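Local coordinates for protein purine nucleoside phosphorylase YlmD (Geobacillus stearothermophilus, PDB 6T1B) that phosphorolyses adenosine, inosine and S-methyl-5'-thioadenosine to free purine bases and pentose 1-phosphates, and also deaminates adenosine, using a catalytic zinc, at residues R11-C16 and L265-R270; N59-A64 and P70-V75; D125-Y130 and L217-A222; A144-T149 and V192-P197. All blocks are in the same frame, centred on the assembly; numbering follows the deposited sequence.

Interaction 1: R11-C16 and L265-R270; sequences RGWLRC and LAFIGR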
loop_
_atom_site.group_PDB
_atom_site.type_symbol
_atom_site.label_atom_id
_atom_site.label_comp_id
_atom_site.label_asym_id
_atom_site.label_seq_id
_atom_site.Cartn_x
_atom_site.Cartn_y
_atom_site.Cartn_z
ATOM N N ARG A 11 -13.607 -12.579 7.154
ATOM C CA ARG A 11 -13.163 -13.233 5.933
ATOM C C ARG A 11 -11.711 -12.857 5.667
ATOM O O ARG A 11 -10.997 -12.442 6.596
ATOM C CB ARG A 11 -14.104 -12.891 4.777
ATOM C CG ARG A 11 -15.512 -13.542 4.917
ATOM C CD ARG A 11 -15.436 -15.065 4.918
ATOM N NE ARG A 11 -16.735 -15.739 5.071
ATOM C CZ ARG A 11 -17.257 -16.145 6.226
ATOM N NH1 ARG A 11 -16.619 -15.946 7.378
ATOM N NH2 ARG A 11 -18.436 -16.755 6.231
ATOM N N GLY A 12 -11.261 -12.997 4.417
ATOM C CA GLY A 12 -9.857 -12.884 4.081
ATOM C C GLY A 12 -9.367 -11.452 3.937
ATOM O O GLY A 12 -8.824 -11.080 2.886
ATOM N N TRP A 13 -9.544 -10.643 4.997
ATOM C CA TRP A 13 -8.991 -9.294 5.011
ATOM C C TRP A 13 -8.776 -8.784 6.428
ATOM O O TRP A 13 -9.372 -9.261 7.407
ATOM C CB TRP A 13 -9.816 -8.288 4.198
ATOM C CG TRP A 13 -11.194 -8.000 4.675
ATOM C CD1 TRP A 13 -12.271 -8.838 4.636
ATOM C CD2 TRP A 13 -11.670 -6.757 5.205
ATOM N NE1 TRP A 13 -13.382 -8.205 5.114
ATOM C CE2 TRP A 13 -13.044 -6.925 5.478
ATOM C CE3 TRP A 13 -11.068 -5.527 5.485
ATOM C CZ2 TRP A 13 -13.822 -5.912 6.015
ATOM C CZ3 TRP A 13 -11.853 -4.524 6.019
ATOM C CH2 TRP A 13 -13.207 -4.721 6.275
ATOM N N LEU A 14 -7.875 -7.805 6.503
ATOM C CA LEU A 14 -7.519 -7.122 7.736
ATOM C C LEU A 14 -7.971 -5.672 7.633
ATOM O O LEU A 14 -7.664 -4.993 6.651
ATOM C CB LEU A 14 -6.002 -7.133 7.956
ATOM C CG LEU A 14 -5.272 -8.475 7.840
ATOM C CD1 LEU A 14 -3.772 -8.288 8.079
ATOM C CD2 LEU A 14 -5.841 -9.511 8.766
ATOM N N ARG A 15 -8.725 -5.215 8.617
ATOM C CA ARG A 15 -9.208 -3.847 8.617
ATOM C C ARG A 15 -8.171 -2.940 9.258
ATOM O O ARG A 15 -7.522 -3.312 10.243
ATOM C CB ARG A 15 -10.517 -3.785 9.404
ATOM C CG ARG A 15 -11.154 -2.409 9.533
ATOM C CD ARG A 15 -12.476 -2.524 10.330
ATOM N NE ARG A 15 -13.650 -2.751 9.481
ATOM C CZ ARG A 15 -14.734 -3.450 9.835
ATOM N NH1 ARG A 15 -14.815 -4.031 11.027
ATOM N NH2 ARG A 15 -15.740 -3.581 8.980
ATOM N N CYS A 16 -8.030 -1.735 8.724
ATOM C CA CYS A 16 -7.147 -0.755 9.350
ATOM C C CYS A 16 -7.903 -0.139 10.517
ATOM O O CYS A 16 -8.877 0.596 10.308
ATOM C CB CYS A 16 -6.723 0.322 8.361
ATOM S SG CYS A 16 -5.718 1.595 9.180
ATOM N N LEU A 265 -4.549 -7.068 -1.963
ATOM C CA LEU A 265 -5.019 -5.742 -2.333
ATOM C C LEU A 265 -5.086 -4.901 -1.063
ATOM O O LEU A 265 -5.721 -5.314 -0.079
ATOM C CB LEU A 265 -6.421 -5.796 -2.913
ATOM C CG LEU A 265 -6.879 -4.569 -3.687
ATOM C CD1 LEU A 265 -6.212 -4.581 -5.076
ATOM C CD2 LEU A 265 -8.379 -4.487 -3.760
ATOM N N ALA A 266 -4.437 -3.752 -1.097
ATOM C CA ALA A 266 -4.670 -2.680 -0.137
ATOM C C ALA A 266 -5.722 -1.765 -0.736
ATOM O O ALA A 266 -5.723 -1.499 -1.945
ATOM C CB ALA A 266 -3.395 -1.875 0.087
ATOM N N PHE A 267 -6.622 -1.283 0.111
ATOM C CA PHE A 267 -7.720 -0.491 -0.411
ATOM C C PHE A 267 -8.096 0.582 0.590
ATOM O O PHE A 267 -7.934 0.414 1.808
ATOM C CB PHE A 267 -8.936 -1.353 -0.759
ATOM C CG PHE A 267 -9.363 -2.263 0.355
ATOM C CD1 PHE A 267 -10.261 -1.845 1.322
ATOM C CD2 PHE A 267 -8.842 -3.548 0.450
ATOM C CE1 PHE A 267 -10.638 -2.693 2.346
ATOM C CE2 PHE A 267 -9.231 -4.385 1.472
ATOM C CZ PHE A 267 -10.103 -3.953 2.431
ATOM N N ILE A 268 -8.551 1.710 0.065
ATOM C CA ILE A 268 -9.145 2.748 0.905
ATOM C C ILE A 268 -10.161 3.535 0.088
ATOM O O ILE A 268 -9.922 3.891 -1.074
ATOM C CB ILE A 268 -8.063 3.650 1.536
ATOM C CG1 ILE A 268 -8.665 4.632 2.548
ATOM C CG2 ILE A 268 -7.274 4.432 0.471
ATOM C CD1 ILE A 268 -7.618 5.333 3.425
ATOM N N GLY A 269 -11.281 3.858 0.726
ATOM C CA GLY A 269 -12.327 4.648 0.099
ATOM C C GLY A 269 -13.344 5.058 1.141
ATOM O O GLY A 269 -13.310 4.574 2.278
ATOM N N ARG A 270 -14.236 5.948 0.750
ATOM C CA ARG A 270 -15.335 6.369 1.605
ATOM C C ARG A 270 -16.648 6.001 0.951
ATOM O O ARG A 270 -16.803 6.133 -0.262
ATOM C CB ARG A 270 -15.250 7.863 1.877
ATOM C CG ARG A 270 -14.050 8.195 2.731
ATOM C CD ARG A 270 -14.011 9.636 3.167
ATOM N NE ARG A 270 -13.971 10.558 2.038
ATOM C CZ ARG A 270 -14.986 11.331 1.660
ATOM N NH1 ARG A 270 -16.136 11.297 2.325
ATOM N NH2 ARG A 270 -14.858 12.154 0.628
#
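W13 and F267 form an aromatic pair in the apolar layer between a six-stranded mixed sheet and helix 53-67. The contact is small and made entirely by the two rings, since the backbones lie well apart: the nearest CA atoms, those of W13 and L265, are 9.1 Å from each other. CE3 of the indole comes to 3.6 Å from CZ of F267, and the neighbouring W13 CZ3 is 4.0 Å from that same F267 CZ. Seen from the phenyl ring, the indole carbon arrives at the far rim, close to the ring plane. The planes are inclined by 55°, so the pair is neither a stack nor a T-shape. F267 has CG placed between its backbone N and carbonyl carbon (chi1 51°), which swings the ring off its strand until CZ reaches the indole. Just before W13 the chain makes an inverse gamma turn centred on G12 and enters the strand. L67 of the helix packs on both rings, while V25 and L118 also touch F267. Strand 25-29 runs between strands 13-16 and 264-269, so these aromatics span one intervening strand, in an apolar core where helix 53-67 covers the sheet.

Interaction 2: N59-A64 and P70-V75; sequences NRRRLA and PLERWV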
loop_
_atom_site.group_PDB
_atom_site.type_symbol
_atom_site.label_atom_id
_atom_site.label_comp_id
_atom_site.label_asym_id
_atom_site.label_seq_id
_atom_site.Cartn_x
_atom_site.Cartn_y
_atom_site.Cartn_z
ATOM N N ASN A 59 -11.904 -13.198 -7.608
ATOM C CA ASN A 59 -11.348 -12.836 -6.307
ATOM C C ASN A 59 -11.662 -11.385 -5.972
ATOM O O ASN A 59 -12.061 -11.065 -4.841
ATOM C CB ASN A 59 -9.832 -13.049 -6.280
ATOM C CG ASN A 59 -9.458 -14.502 -6.423
ATOM O OD1 ASN A 59 -10.241 -15.387 -6.078
ATOM N ND2 ASN A 59 -8.244 -14.758 -6.893
ATOM N N ARG A 60 -11.518 -10.496 -6.958
ATOM C CA ARG A 60 -11.839 -9.093 -6.730
ATOM C C ARG A 60 -13.328 -8.921 -6.479
ATOM O O ARG A 60 -13.723 -8.147 -5.597
ATOM C CB ARG A 60 -11.375 -8.267 -7.925
ATOM C CG ARG A 60 -9.859 -8.214 -8.064
ATOM C CD ARG A 60 -9.459 -7.291 -9.202
ATOM N NE ARG A 60 -8.033 -7.049 -9.156
ATOM C CZ ARG A 60 -7.430 -5.962 -9.621
ATOM N NH1 ARG A 60 -6.114 -5.832 -9.477
ATOM N NH2 ARG A 60 -8.133 -5.014 -10.243
ATOM N N ARG A 61 -14.185 -9.624 -7.233
ATOM C CA ARG A 61 -15.621 -9.574 -6.972
ATOM C C ARG A 61 -15.942 -10.070 -5.568
ATOM O O ARG A 61 -16.871 -9.564 -4.924
ATOM C CB ARG A 61 -16.385 -10.395 -8.015
ATOM C CG ARG A 61 -16.336 -9.764 -9.406
ATOM C CD ARG A 61 -17.384 -10.291 -10.338
ATOM N NE ARG A 61 -17.509 -9.443 -11.523
ATOM C CZ ARG A 61 -18.016 -8.209 -11.536
ATOM N NH1 ARG A 61 -18.081 -7.538 -12.676
ATOM N NH2 ARG A 61 -18.447 -7.637 -10.419
ATOM N N ARG A 62 -15.188 -11.048 -5.074
ATOM C CA ARG A 62 -15.429 -11.570 -3.731
ATOM C C ARG A 62 -15.138 -10.504 -2.676
ATOM O O ARG A 62 -15.959 -10.260 -1.788
ATOM C CB ARG A 62 -14.584 -12.819 -3.510
ATOM C CG ARG A 62 -14.804 -13.498 -2.173
ATOM C CD ARG A 62 -16.128 -14.200 -2.146
ATOM N NE ARG A 62 -16.078 -15.426 -2.924
ATOM C CZ ARG A 62 -17.149 -16.062 -3.381
ATOM N NH1 ARG A 62 -16.993 -17.183 -4.064
ATOM N NH2 ARG A 62 -18.371 -15.567 -3.176
ATOM N N LEU A 63 -14.003 -9.820 -2.793
ATOM C CA LEU A 63 -13.712 -8.707 -1.881
ATOM C C LEU A 63 -14.793 -7.630 -1.985
ATOM O O LEU A 63 -15.252 -7.092 -0.970
ATOM C CB LEU A 63 -12.342 -8.096 -2.165
ATOM C CG LEU A 63 -12.023 -6.861 -1.305
ATOM C CD1 LEU A 63 -12.007 -7.223 0.187
ATOM C CD2 LEU A 63 -10.719 -6.201 -1.724
ATOM N N ALA A 64 -15.203 -7.294 -3.209
ATOM C CA ALA A 64 -16.266 -6.315 -3.383
ATOM C C ALA A 64 -17.520 -6.709 -2.610
ATOM O O ALA A 64 -18.190 -5.854 -2.029
ATOM C CB ALA A 64 -16.582 -6.102 -4.869
ATOM N N PRO A 70 -18.784 -2.142 -4.760
ATOM C CA PRO A 70 -18.709 -2.816 -6.060
ATOM C C PRO A 70 -17.415 -2.588 -6.822
ATOM O O PRO A 70 -16.823 -1.508 -6.788
ATOM C CB PRO A 70 -19.901 -2.228 -6.823
ATOM C CG PRO A 70 -20.909 -1.949 -5.727
ATOM C CD PRO A 70 -20.082 -1.458 -4.569
ATOM N N LEU A 71 -17.004 -3.636 -7.535
ATOM C CA LEU A 71 -15.777 -3.614 -8.321
ATOM C C LEU A 71 -15.796 -2.494 -9.349
ATOM O O LEU A 71 -14.737 -1.926 -9.649
ATOM C CB LEU A 71 -15.620 -4.982 -9.001
ATOM C CG LEU A 71 -14.345 -5.188 -9.815
ATOM C CD1 LEU A 71 -13.069 -4.889 -9.079
ATOM C CD2 LEU A 71 -14.311 -6.640 -10.312
ATOM N N GLU A 72 -16.975 -2.149 -9.873
ATOM C CA GLU A 72 -17.108 -1.053 -10.830
ATOM C C GLU A 72 -16.687 0.299 -10.254
ATOM O O GLU A 72 -16.536 1.270 -11.009
ATOM C CB GLU A 72 -18.566 -0.956 -11.287
ATOM C CG GLU A 72 -19.047 -2.125 -12.141
ATOM C CD GLU A 72 -19.224 -3.423 -11.361
ATOM O OE1 GLU A 72 -19.482 -3.368 -10.142
ATOM O OE2 GLU A 72 -19.096 -4.508 -11.968
ATOM N N ARG A 73 -16.544 0.404 -8.935
ATOM C CA ARG A 73 -16.181 1.658 -8.287
ATOM C C ARG A 73 -14.722 1.716 -7.845
ATOM O O ARG A 73 -14.321 2.690 -7.196
ATOM C CB ARG A 73 -17.118 1.929 -7.102
ATOM C CG ARG A 73 -18.544 2.219 -7.542
ATOM C CD ARG A 73 -19.494 2.302 -6.377
ATOM N NE ARG A 73 -20.864 2.043 -6.807
ATOM C CZ ARG A 73 -21.896 1.932 -5.980
ATOM N NH1 ARG A 73 -21.715 2.060 -4.671
ATOM N NH2 ARG A 73 -23.107 1.691 -6.466
ATOM N N TRP A 74 -13.913 0.722 -8.202
ATOM C CA TRP A 74 -12.519 0.722 -7.804
ATOM C C TRP A 74 -11.689 1.482 -8.834
ATOM O O TRP A 74 -12.052 1.538 -10.019
ATOM C CB TRP A 74 -11.955 -0.692 -7.714
ATOM C CG TRP A 74 -12.620 -1.632 -6.779
ATOM C CD1 TRP A 74 -13.800 -1.492 -6.108
ATOM C CD2 TRP A 74 -12.093 -2.906 -6.427
ATOM N NE1 TRP A 74 -14.043 -2.631 -5.348
ATOM C CE2 TRP A 74 -13.006 -3.509 -5.545
ATOM C CE3 TRP A 74 -10.927 -3.597 -6.767
ATOM C CZ2 TRP A 74 -12.780 -4.780 -5.013
ATOM C CZ3 TRP A 74 -10.733 -4.866 -6.259
ATOM C CH2 TRP A 74 -11.642 -5.428 -5.386
ATOM N N VAL A 75 -10.534 2.007 -8.397
ATOM C CA VAL A 75 -9.545 2.604 -9.292
ATOM C C VAL A 75 -8.190 2.007 -8.957
ATOM O O VAL A 75 -7.779 2.023 -7.795
ATOM C CB VAL A 75 -9.478 4.129 -9.149
ATOM C CG1 VAL A 75 -8.482 4.686 -10.152
ATOM C CG2 VAL A 75 -10.836 4.767 -9.343
#
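W74, at the start of the short strand 74-75, slides its six-membered ring against helix 53-67 in a helix-turn-strand unit, with the single turn 71-73 of 3-10 helix in between. The touching is done by CZ2, CZ3 and CH2, the ring carbons farthest from the backbone. Its CH2 lies 3.4 Å from R60 O, and its CZ3 runs beside the aliphatic part of R60, 3.8 Å from R60 CB. L63 CD2 meets W74 CH2 at 3.9 Å, and A64 CB sits 4.0 Å from W74 CZ2. L71 packs beside it: its CD1 lies over one face of the indole, offset toward the rim, and its CD2 packs 3.8 Å from R61 CG. That CD2 also covers one face of the R61 guanidinium, whose edge is used by E72. R61 NH1 donates to E72 OE2 at 3.3 Å with an N-H...O angle of 160°, in a salt bridge whose two flat groups are nearly coplanar. R60, itself a residue of the inosine pocket, keeps its chain extended from CG to NE and hydrogen-bonds through its guanidinium to M45 O, G96 O and A97 O. W74 NE1 is hydrogen-bonded to F69 O, just before P70. With alanine replacing W74, CB, CG and CD of R60 and the L71 methyl would probably lose the ring they pack on, and F69 O its NE1 donor. Behind W74 lie L118 and A120 of strand 118-123 and L265 of strand 264-269, so the indole is wedged between helix 53-67 and the sheet, with strand 74-75 at the sheet's outer edge.

Interaction 3: D125-Y130 and L217-A222; sequences DCVPIY and LDLKEA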
loop_
_atom_site.group_PDB
_atom_site.type_symbol
_atom_site.label_atom_id
_atom_site.label_comp_id
_atom_site.label_asym_id
_atom_site.label_seq_id
_atom_site.Cartn_x
_atom_site.Cartn_y
_atom_site.Cartn_z
ATOM N N ASP A 125 4.969 -7.570 -0.347
ATOM C CA ASP A 125 6.205 -7.276 0.377
ATOM C C ASP A 125 6.397 -5.747 0.455
ATOM O O ASP A 125 6.874 -5.235 1.460
ATOM C CB ASP A 125 7.482 -7.845 -0.231
ATOM C CG ASP A 125 7.729 -9.311 0.098
ATOM O OD1 ASP A 125 8.613 -9.851 -0.578
ATOM O OD2 ASP A 125 7.112 -9.911 1.026
ATOM N N CYS A 126 6.052 -5.020 -0.602
ATOM C CA CYS A 126 6.303 -3.577 -0.632
ATOM C C CYS A 126 5.384 -2.889 0.364
ATOM O O CYS A 126 4.370 -3.433 0.783
ATOM C CB CYS A 126 6.105 -3.048 -2.044
ATOM S SG CYS A 126 7.345 -3.666 -3.221
ATOM N N VAL A 127 5.744 -1.672 0.733
ATOM C CA VAL A 127 5.026 -0.983 1.792
ATOM C C VAL A 127 3.742 -0.333 1.292
ATOM O O VAL A 127 3.787 0.530 0.403
ATOM C CB VAL A 127 5.913 0.083 2.469
ATOM C CG1 VAL A 127 5.148 0.733 3.610
ATOM C CG2 VAL A 127 7.205 -0.530 2.941
ATOM N N PRO A 128 2.575 -0.716 1.836
ATOM C CA PRO A 128 1.339 0.025 1.533
ATOM C C PRO A 128 1.204 1.195 2.495
ATOM O O PRO A 128 1.219 1.008 3.723
ATOM C CB PRO A 128 0.237 -1.025 1.735
ATOM C CG PRO A 128 0.781 -1.979 2.751
ATOM C CD PRO A 128 2.312 -1.858 2.742
ATOM N N ILE A 129 1.086 2.398 1.961
ATOM C CA ILE A 129 1.001 3.600 2.784
ATOM C C ILE A 129 -0.386 4.196 2.571
ATOM O O ILE A 129 -0.724 4.623 1.460
ATOM C CB ILE A 129 2.110 4.612 2.461
ATOM C CG1 ILE A 129 3.496 3.983 2.437
ATOM C CG2 ILE A 129 2.062 5.714 3.521
ATOM C CD1 ILE A 129 4.568 4.946 2.020
ATOM N N TYR A 130 -1.202 4.184 3.625
ATOM C CA TYR A 130 -2.557 4.697 3.590
ATOM C C TYR A 130 -2.574 6.094 4.199
ATOM O O TYR A 130 -2.007 6.311 5.274
ATOM C CB TYR A 130 -3.483 3.816 4.442
ATOM C CG TYR A 130 -3.552 2.327 4.100
ATOM C CD1 TYR A 130 -2.494 1.473 4.397
ATOM C CD2 TYR A 130 -4.704 1.771 3.550
ATOM C CE1 TYR A 130 -2.569 0.109 4.118
ATOM C CE2 TYR A 130 -4.786 0.431 3.273
ATOM C CZ TYR A 130 -3.708 -0.402 3.552
ATOM O OH TYR A 130 -3.786 -1.766 3.313
ATOM N N LEU A 217 17.022 -4.116 5.921
ATOM C CA LEU A 217 16.383 -2.843 5.622
ATOM C C LEU A 217 14.952 -2.834 6.123
ATOM O O LEU A 217 14.207 -3.793 5.888
ATOM C CB LEU A 217 16.408 -2.598 4.117
ATOM C CG LEU A 217 15.624 -1.411 3.576
ATOM C CD1 LEU A 217 16.129 -0.127 4.180
ATOM C CD2 LEU A 217 15.738 -1.370 2.085
ATOM N N ASP A 218 14.570 -1.746 6.790
ATOM C CA ASP A 218 13.218 -1.549 7.331
ATOM C C ASP A 218 12.544 -0.458 6.487
ATOM O O ASP A 218 12.654 0.738 6.796
ATOM C CB ASP A 218 13.287 -1.155 8.793
ATOM C CG ASP A 218 11.914 -1.099 9.448
ATOM O OD1 ASP A 218 11.878 -1.055 10.703
ATOM O OD2 ASP A 218 10.901 -1.109 8.720
ATOM N N LEU A 219 11.881 -0.862 5.401
ATOM C CA LEU A 219 11.219 0.111 4.539
ATOM C C LEU A 219 10.065 0.805 5.251
ATOM O O LEU A 219 9.726 1.938 4.905
ATOM C CB LEU A 219 10.716 -0.536 3.251
ATOM C CG LEU A 219 11.741 -0.776 2.154
ATOM C CD1 LEU A 219 11.043 -1.468 0.991
ATOM C CD2 LEU A 219 12.421 0.497 1.706
ATOM N N LYS A 220 9.428 0.146 6.217
ATOM C CA LYS A 220 8.361 0.814 6.951
ATOM C C LYS A 220 8.932 2.033 7.662
ATOM O O LYS A 220 8.387 3.138 7.571
ATOM C CB LYS A 220 7.735 -0.127 7.976
ATOM C CG LYS A 220 6.953 -1.285 7.410
ATOM C CD LYS A 220 6.397 -2.109 8.563
ATOM C CE LYS A 220 5.782 -3.378 8.069
ATOM N NZ LYS A 220 5.639 -4.293 9.223
ATOM N N GLU A 221 10.054 1.857 8.362
ATOM C CA GLU A 221 10.655 2.963 9.094
ATOM C C GLU A 221 11.216 4.007 8.145
ATOM O O GLU A 221 11.171 5.201 8.441
ATOM C CB GLU A 221 11.732 2.435 10.048
ATOM C CG GLU A 221 12.504 3.513 10.787
ATOM C CD GLU A 221 11.713 4.227 11.891
ATOM O OE1 GLU A 221 10.485 4.026 12.018
ATOM O OE2 GLU A 221 12.354 4.984 12.640
ATOM N N ALA A 222 11.772 3.590 7.013
ATOM C CA ALA A 222 12.254 4.569 6.046
ATOM C C ALA A 222 11.121 5.499 5.617
ATOM O O ALA A 222 11.304 6.719 5.527
ATOM C CB ALA A 222 12.850 3.867 4.833
#
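With chi1 at -177°, V127 sets CG1 opposite its own backbone N and CG2 opposite the carbonyl carbon, aimed at the first turn of helix 219-229. L219 turns its own CG opposite its carbonyl carbon (chi1 -80°), so that CB, rather than the branched end, is what V127 meets. V127 CG2 lies 3.5 Å from L219 CB, a snug methyl-to-methylene contact. The same methyl also rests on the helix backbone, 3.9 Å from L219 C and 4.0 Å from K220 N. One branch of one valine thus does all the touching, and it is laid against the helix start. That start is N-capped by D218: E221 N donates to D218 OD2 at 3.1 Å with an angle of 164° at the hydrogen, reaching the oxygen from well above the carboxylate plane. A222 N bonds to D218 O at 3.0 Å, continuing the turn. The arrangement is a helix packed by its N-terminal turn on a sheet, since V127 belongs to strand 127-133 and touches I176 of the adjacent strand 173-176. Just before V127, C126 shares the catalytic zinc with H81 and H143. K220 runs extended past the valine to its own partners: its ammonium donates to S240 O and R242 O, and its side chain is about 5 Å from that of C243, a ligand of the second zinc.

Interaction 4: A144-T149 and V192-P197; sequences AGWRGT and VDSLRP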
loop_
_atom_site.group_PDB
_atom_site.type_symbol
_atom_site.label_atom_id
_atom_site.label_comp_id
_atom_site.label_asym_id
_atom_site.label_seq_id
_atom_site.Cartn_x
_atom_site.Cartn_y
_atom_site.Cartn_z
ATOM N N ALA A 144 5.143 1.589 -2.006
ATOM C CA ALA A 144 6.538 1.963 -1.830
ATOM C C ALA A 144 7.417 0.747 -1.591
ATOM O O ALA A 144 7.551 0.275 -0.462
ATOM C CB ALA A 144 6.692 2.947 -0.667
ATOM N N GLY A 145 8.057 0.257 -2.645
ATOM C CA GLY A 145 9.219 -0.585 -2.506
ATOM C C GLY A 145 10.446 0.283 -2.369
ATOM O O GLY A 145 10.365 1.495 -2.157
ATOM N N TRP A 146 11.622 -0.337 -2.494
ATOM C CA TRP A 146 12.823 0.467 -2.292
ATOM C C TRP A 146 12.920 1.594 -3.322
ATOM O O TRP A 146 13.376 2.702 -2.998
ATOM C CB TRP A 146 14.093 -0.400 -2.233
ATOM C CG TRP A 146 14.658 -0.892 -3.545
ATOM C CD1 TRP A 146 14.462 -2.105 -4.113
ATOM C CD2 TRP A 146 15.540 -0.181 -4.416
ATOM N NE1 TRP A 146 15.144 -2.196 -5.297
ATOM C CE2 TRP A 146 15.829 -1.028 -5.498
ATOM C CE3 TRP A 146 16.115 1.090 -4.380
ATOM C CZ2 TRP A 146 16.661 -0.647 -6.536
ATOM C CZ3 TRP A 146 16.949 1.467 -5.420
ATOM C CH2 TRP A 146 17.211 0.598 -6.482
ATOM N N ARG A 147 12.508 1.338 -4.565
ATOM C CA ARG A 147 12.670 2.349 -5.605
ATOM C C ARG A 147 11.737 3.533 -5.365
ATOM O O ARG A 147 12.155 4.702 -5.459
ATOM C CB ARG A 147 12.405 1.744 -6.977
ATOM C CG ARG A 147 13.442 0.768 -7.405
ATOM C CD ARG A 147 13.276 0.475 -8.871
ATOM N NE ARG A 147 14.085 -0.668 -9.250
ATOM C CZ ARG A 147 15.311 -0.593 -9.749
ATOM N NH1 ARG A 147 15.946 -1.712 -10.043
ATOM N NH2 ARG A 147 15.891 0.586 -9.952
ATOM N N GLY A 148 10.478 3.249 -5.047
ATOM C CA GLY A 148 9.531 4.319 -4.776
ATOM C C GLY A 148 9.898 5.095 -3.527
ATOM O O GLY A 148 9.707 6.312 -3.458
ATOM N N THR A 149 10.439 4.401 -2.524
ATOM C CA THR A 149 10.928 5.076 -1.324
ATOM C C THR A 149 12.117 5.966 -1.657
ATOM O O THR A 149 12.193 7.112 -1.200
ATOM C CB THR A 149 11.294 4.037 -0.263
ATOM O OG1 THR A 149 10.150 3.215 0.029
ATOM C CG2 THR A 149 11.718 4.689 1.031
ATOM N N VAL A 192 20.796 0.939 -0.236
ATOM C CA VAL A 192 20.858 1.880 0.877
ATOM C C VAL A 192 21.398 3.228 0.404
ATOM O O VAL A 192 20.934 4.286 0.852
ATOM C CB VAL A 192 21.622 1.301 2.082
ATOM C CG1 VAL A 192 20.887 0.060 2.617
ATOM C CG2 VAL A 192 23.047 0.983 1.733
ATOM N N ASP A 193 22.359 3.214 -0.534
ATOM C CA ASP A 193 22.900 4.467 -1.052
ATOM C C ASP A 193 21.822 5.303 -1.734
ATOM O O ASP A 193 21.853 6.538 -1.667
ATOM C CB ASP A 193 24.052 4.192 -2.024
ATOM C CG ASP A 193 25.307 3.726 -1.323
ATOM O OD1 ASP A 193 25.427 3.948 -0.102
ATOM O OD2 ASP A 193 26.185 3.147 -1.996
ATOM N N SER A 194 20.876 4.653 -2.414
ATOM C CA SER A 194 19.795 5.395 -3.047
ATOM C C SER A 194 18.824 5.963 -2.022
ATOM O O SER A 194 18.130 6.945 -2.315
ATOM C CB SER A 194 19.033 4.488 -4.019
ATOM O OG SER A 194 18.180 3.600 -3.313
ATOM N N LEU A 195 18.746 5.357 -0.840
ATOM C CA LEU A 195 17.854 5.838 0.198
ATOM C C LEU A 195 18.464 6.932 1.051
ATOM O O LEU A 195 17.716 7.785 1.559
ATOM C CB LEU A 195 17.419 4.687 1.114
ATOM C CG LEU A 195 16.621 3.576 0.448
ATOM C CD1 LEU A 195 16.417 2.405 1.390
ATOM C CD2 LEU A 195 15.261 4.088 -0.027
ATOM N N ARG A 196 19.784 6.935 1.244
ATOM C CA ARG A 196 20.391 7.921 2.131
ATOM C C ARG A 196 19.983 9.352 1.797
ATOM O O ARG A 196 19.677 10.108 2.737
ATOM C CB ARG A 196 21.923 7.787 2.153
ATOM C CG ARG A 196 22.415 6.764 3.154
ATOM C CD ARG A 196 23.765 7.127 3.764
ATOM N NE ARG A 196 24.387 5.931 4.329
ATOM C CZ ARG A 196 24.878 4.944 3.588
ATOM N NH1 ARG A 196 24.823 5.031 2.265
ATOM N NH2 ARG A 196 25.411 3.876 4.163
ATOM N N PRO A 197 19.933 9.769 0.529
ATOM C CA PRO A 197 19.618 11.176 0.234
ATOM C C PRO A 197 18.224 11.599 0.629
ATOM O O PRO A 197 17.954 12.801 0.666
ATOM C CB PRO A 197 19.800 11.269 -1.291
ATOM C CG PRO A 197 20.685 10.122 -1.646
ATOM C CD PRO A 197 20.352 9.028 -0.677
#
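T149 grips G145 O twice: OG1 donates to it at 2.8 Å and its backbone N at 2.9 Å. The hydroxyl comes from above the carbonyl plane, at a C=O...O angle of 138°. G145 is the N-cap of helix 146-150, so this double hold fastens the helix's first turn. T149 OG1 is also hydrogen-bonded to N223 ND2. The hydroxyl sits opposite the carbonyl carbon (chi1 -57°), an orientation that sets CG2 against L195, with T149 CG2 3.7 Å from L195 CD2. That same leucine methyl also lies 3.8 Å from W146 O. One turn earlier, W146 presents the edge of its six-membered ring to S194: CZ3 is 3.2 Å from S194 OG, near the ring plane. The serine hydroxyl is hydrogen-bonded to V191 O in its own helix. R147 CG lies over one face of the indole. A valine in place of T149 drops the hydroxyl, so N223 ND2 would probably lose one of its partners and G145 O one of its two donors. Helix 146-150 touches two others: helix 189-195 meets it through L195 and S194, and helix 219-229 touches T149 with L219 and A222, while W207 of strand 207-211 packs on L195.

Along the chain, interaction 1 closes a loop that encloses all the others; interaction 2 comes first within it, then interaction 3, with interaction 4 nested inside the latter. They form two close pairs. Interactions 1 and 2 have centres about 11 Å apart, reach one six-stranded sheet and pack on helix 53-67, with L265 packed on L63 and W74. Interactions 3 and 4, with centres also about 11 Å apart, meet where strands 127-133 and 138-144 pair in the second sheet. Interactions 2 and 4 are the most distant, centres about 32 Å apart; A266 against P128 and Y130 joins the two pairs. The active site draws on both: R60 touches inosine, C126 holds the catalytic zinc.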